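Local structure of cytolethal distending toxin subunit B (Escherichia coli, 2F1N) at residues R202-P210 / D222-F232. The protein nicks DNA as the endonuclease subunit of a tripartite bacterial toxin, and very probably damages the DNA of intoxicated cells, arresting them at G2/M. Sequence-based numbering, arbitrary orientation.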
loop_
_atom_site.group_PDB
_atom_site.type_symbol
_atom_site.label_atom_id
_atom_site.label_comp_id
_atom_site.label_asym_id
_atom_site.label_seq_id
_atom_site.Cartn_x
_atom_site.Cartn_y
_atom_site.Cartn_z
ATOM N N ARG A 202 4.368 2.305 18.988
ATOM C CA ARG A 202 4.969 0.972 19.152
ATOM C C ARG A 202 4.048 -0.089 19.787
ATOM O O ARG A 202 3.997 -1.241 19.337
ATOM C CB ARG A 202 6.256 1.081 19.960
ATOM C CG ARG A 202 7.332 1.839 19.225
ATOM C CD ARG A 202 8.644 1.886 19.968
ATOM N NE ARG A 202 8.913 0.583 20.547
ATOM C CZ ARG A 202 9.793 0.385 21.515
ATOM N NH1 ARG A 202 10.492 1.421 21.985
ATOM N NH2 ARG A 202 9.976 -0.844 22.005
ATOM N N ARG A 203 3.324 0.312 20.823
ATOM C CA ARG A 203 2.469 -0.587 21.573
ATOM C C ARG A 203 1.175 -0.827 20.832
ATOM O O ARG A 203 0.423 -1.756 21.168
ATOM C CB ARG A 203 2.136 0.014 22.950
ATOM C CG ARG A 203 3.310 0.062 23.969
ATOM C CD ARG A 203 4.299 -1.111 23.891
ATOM N NE ARG A 203 5.514 -0.881 24.686
ATOM C CZ ARG A 203 6.757 -1.062 24.244
ATOM N NH1 ARG A 203 6.982 -1.483 22.999
ATOM N NH2 ARG A 203 7.781 -0.813 25.051
ATOM N N ALA A 204 0.918 0.011 19.827
ATOM C CA ALA A 204 -0.324 -0.050 19.072
ATOM C C ALA A 204 -0.134 -0.592 17.639
ATOM O O ALA A 204 -1.075 -0.563 16.845
ATOM C CB ALA A 204 -0.983 1.370 19.021
ATOM N N SER A 205 1.032 -1.169 17.360
ATOM C CA SER A 205 1.276 -1.703 16.045
ATOM C C SER A 205 2.314 -2.815 16.058
ATOM O O SER A 205 2.983 -3.070 17.066
ATOM C CB SER A 205 1.761 -0.577 15.097
ATOM O OG SER A 205 2.989 -0.067 15.585
ATOM N N GLU A 206 2.463 -3.476 14.921
ATOM C CA GLU A 206 3.538 -4.457 14.740
ATOM C C GLU A 206 4.057 -4.305 13.319
ATOM O O GLU A 206 3.290 -4.039 12.381
ATOM C CB GLU A 206 2.989 -5.886 14.968
ATOM C CG GLU A 206 1.856 -6.274 14.050
ATOM C CD GLU A 206 1.217 -7.615 14.396
ATOM O OE1 GLU A 206 1.701 -8.286 15.335
ATOM O OE2 GLU A 206 0.248 -7.994 13.686
ATOM N N ILE A 207 5.358 -4.473 13.163
ATOM C CA ILE A 207 5.949 -4.423 11.826
ATOM C C ILE A 207 5.979 -5.844 11.287
ATOM O O ILE A 207 6.414 -6.748 11.984
ATOM C CB ILE A 207 7.328 -3.766 11.899
ATOM C CG1 ILE A 207 7.165 -2.284 12.346
ATOM C CG2 ILE A 207 8.021 -3.846 10.552
ATOM C CD1 ILE A 207 8.456 -1.545 12.476
ATOM N N ILE A 208 5.484 -6.046 10.063
ATOM C CA ILE A 208 5.489 -7.376 9.431
ATOM C C ILE A 208 6.407 -7.306 8.215
ATOM O O ILE A 208 6.062 -6.705 7.205
ATOM C CB ILE A 208 4.028 -7.807 9.062
ATOM C CG1 ILE A 208 3.114 -7.652 10.272
ATOM C CG2 ILE A 208 3.937 -9.274 8.548
ATOM C CD1 ILE A 208 1.678 -7.444 9.897
ATOM N N SER A 209 7.573 -7.941 8.303
ATOM C CA SER A 209 8.598 -7.796 7.258
ATOM C C SER A 209 9.140 -9.145 6.883
ATOM O O SER A 209 9.166 -10.057 7.725
ATOM C CB SER A 209 9.747 -6.884 7.710
ATOM O OG SER A 209 10.232 -7.316 8.962
ATOM N N PRO A 210 9.586 -9.288 5.628
ATOM C CA PRO A 210 10.119 -10.584 5.184
ATOM C C PRO A 210 11.563 -10.770 5.676
ATOM O O PRO A 210 12.288 -9.832 5.959
ATOM C CB PRO A 210 10.045 -10.496 3.657
ATOM C CG PRO A 210 10.271 -9.032 3.342
ATOM C CD PRO A 210 9.638 -8.275 4.550
ATOM N N ASP A 222 10.735 -2.768 1.944
ATOM C CA ASP A 222 9.316 -2.857 1.546
ATOM C C ASP A 222 8.647 -3.859 2.476
ATOM O O ASP A 222 9.012 -5.040 2.489
ATOM C CB ASP A 222 9.228 -3.379 0.108
ATOM C CG ASP A 222 9.983 -2.524 -0.851
ATOM O OD1 ASP A 222 9.427 -1.439 -1.196
ATOM O OD2 ASP A 222 11.159 -2.793 -1.287
ATOM N N TYR A 223 7.645 -3.408 3.204
ATOM C CA TYR A 223 7.012 -4.291 4.172
ATOM C C TYR A 223 5.729 -3.649 4.671
ATOM O O TYR A 223 5.213 -2.727 4.018
ATOM C CB TYR A 223 8.040 -4.626 5.300
ATOM C CG TYR A 223 8.761 -3.451 5.908
ATOM C CD1 TYR A 223 8.226 -2.771 7.005
ATOM C CD2 TYR A 223 10.031 -3.039 5.425
ATOM C CE1 TYR A 223 8.913 -1.666 7.584
ATOM C CE2 TYR A 223 10.722 -1.914 5.966
ATOM C CZ TYR A 223 10.168 -1.261 7.042
ATOM O OH TYR A 223 10.820 -0.197 7.569
ATOM N N ALA A 224 5.194 -4.135 5.797
ATOM C CA ALA A 224 3.881 -3.678 6.293
ATOM C C ALA A 224 3.930 -3.303 7.765
ATOM O O ALA A 224 4.722 -3.875 8.524
ATOM C CB ALA A 224 2.779 -4.729 6.065
ATOM N N VAL A 225 3.073 -2.350 8.169
ATOM C CA VAL A 225 2.877 -2.042 9.602
ATOM C C VAL A 225 1.396 -2.207 9.861
ATOM O O VAL A 225 0.600 -1.508 9.254
ATOM C CB VAL A 225 3.334 -0.587 9.958
ATOM C CG1 VAL A 225 3.146 -0.334 11.480
ATOM C CG2 VAL A 225 4.782 -0.299 9.489
ATOM N N ALA A 226 1.011 -3.126 10.753
ATOM C CA ALA A 226 -0.396 -3.344 11.110
ATOM C C ALA A 226 -0.640 -2.704 12.468
ATOM O O ALA A 226 0.242 -2.726 13.338
ATOM C CB ALA A 226 -0.714 -4.877 11.199
ATOM N N GLY A 227 -1.803 -2.083 12.634
ATOM C CA GLY A 227 -2.056 -1.429 13.895
ATOM C C GLY A 227 -3.521 -1.186 14.193
ATOM O O GLY A 227 -4.388 -1.483 13.377
ATOM N N ASN A 228 -3.787 -0.674 15.395
ATOM C CA ASN A 228 -5.117 -0.290 15.800
ATOM C C ASN A 228 -4.971 0.799 16.857
ATOM O O ASN A 228 -4.240 0.627 17.856
ATOM C CB ASN A 228 -5.890 -1.483 16.398
ATOM C CG ASN A 228 -7.322 -1.147 16.641
ATOM O OD1 ASN A 228 -7.667 -0.232 17.425
ATOM N ND2 ASN A 228 -8.211 -1.871 15.946
ATOM N N SER A 229 -5.622 1.931 16.620
ATOM C CA SER A 229 -5.343 3.121 17.433
ATOM C C SER A 229 -6.012 3.112 18.807
ATOM O O SER A 229 -5.685 3.968 19.650
ATOM C CB SER A 229 -5.706 4.391 16.697
ATOM O OG SER A 229 -4.928 4.414 15.487
ATOM N N VAL A 230 -6.941 2.188 19.015
ATOM C CA VAL A 230 -7.595 2.121 20.343
ATOM C C VAL A 230 -7.397 0.796 21.036
ATOM O O VAL A 230 -7.256 0.759 22.283
ATOM C CB VAL A 230 -9.048 2.614 20.356
ATOM C CG1 VAL A 230 -9.057 4.108 20.065
ATOM C CG2 VAL A 230 -9.832 1.938 19.377
ATOM N N ALA A 231 -7.363 -0.284 20.274
ATOM C CA ALA A 231 -7.153 -1.587 20.903
ATOM C C ALA A 231 -6.430 -2.544 19.991
ATOM O O ALA A 231 -7.035 -3.264 19.225
ATOM C CB ALA A 231 -8.466 -2.196 21.382
ATOM N N PHE A 232 -5.129 -2.563 20.141
ATOM C CA PHE A 232 -4.284 -3.395 19.335
ATOM C C PHE A 232 -4.100 -4.783 19.931
ATOM O O PHE A 232 -3.739 -4.914 21.098
ATOM C CB PHE A 232 -2.913 -2.756 19.179
ATOM C CG PHE A 232 -1.999 -3.552 18.311
ATOM C CD1 PHE A 232 -2.324 -3.769 16.976
ATOM C CD2 PHE A 232 -0.846 -4.145 18.836
ATOM C CE1 PHE A 232 -1.501 -4.546 16.161
ATOM C CE2 PHE A 232 -0.022 -4.921 18.010
ATOM C CZ PHE A 232 -0.346 -5.112 16.690
#
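The ring of Phe-232 lies with one face against the peptide between Ala-204 and Ser-205. Ser-205 N sits over the ring centre, 3.8 Å above its plane. The carboxyl end of Glu-206 meets the rim instead, with CD in the ring plane. Its CG is 3.6 Å from Phe-232 CZ, and carboxylate and ring are turned 83° apart. OE2 of Glu-206 is held by the backbone N of Ser-235. Beside the ring, Asn-228 N donates to Ala-204 O (3.1 Å). Gly-227 CA comes within 3.2 Å of the same Ala-204 O, in the tightly packed part of the contact. Strands 205-208 and 222-228 run antiparallel here, and 205-208 forms one edge of the six-stranded sheet, one of the two sheets of the DNase I-like fold. Glu-206 and Ala-226 exchange two backbone hydrogen bonds, as do Ile-208 and Ala-224. On the face of Ile-208, its CD1 packs 3.7 Å from Ala-226 CB, and strand 237-241 of the other sheet covers this isoleucine. On the opposite face, Ile-207 CG2, anti to the backbone N (CG1 at chi1 -65°), reaches Tyr-223 CD1 at 3.7 Å. Tyr-223 also stacks on Phe-186. The looser side is at Arg-203, an exposed residue of the nuclear localization signal. Its side chain comes no nearer to segment 222-232 than 6.6 Å, from CB to Phe-232 CD2. Its carbonyl O comes closest, near Phe-232 CD2.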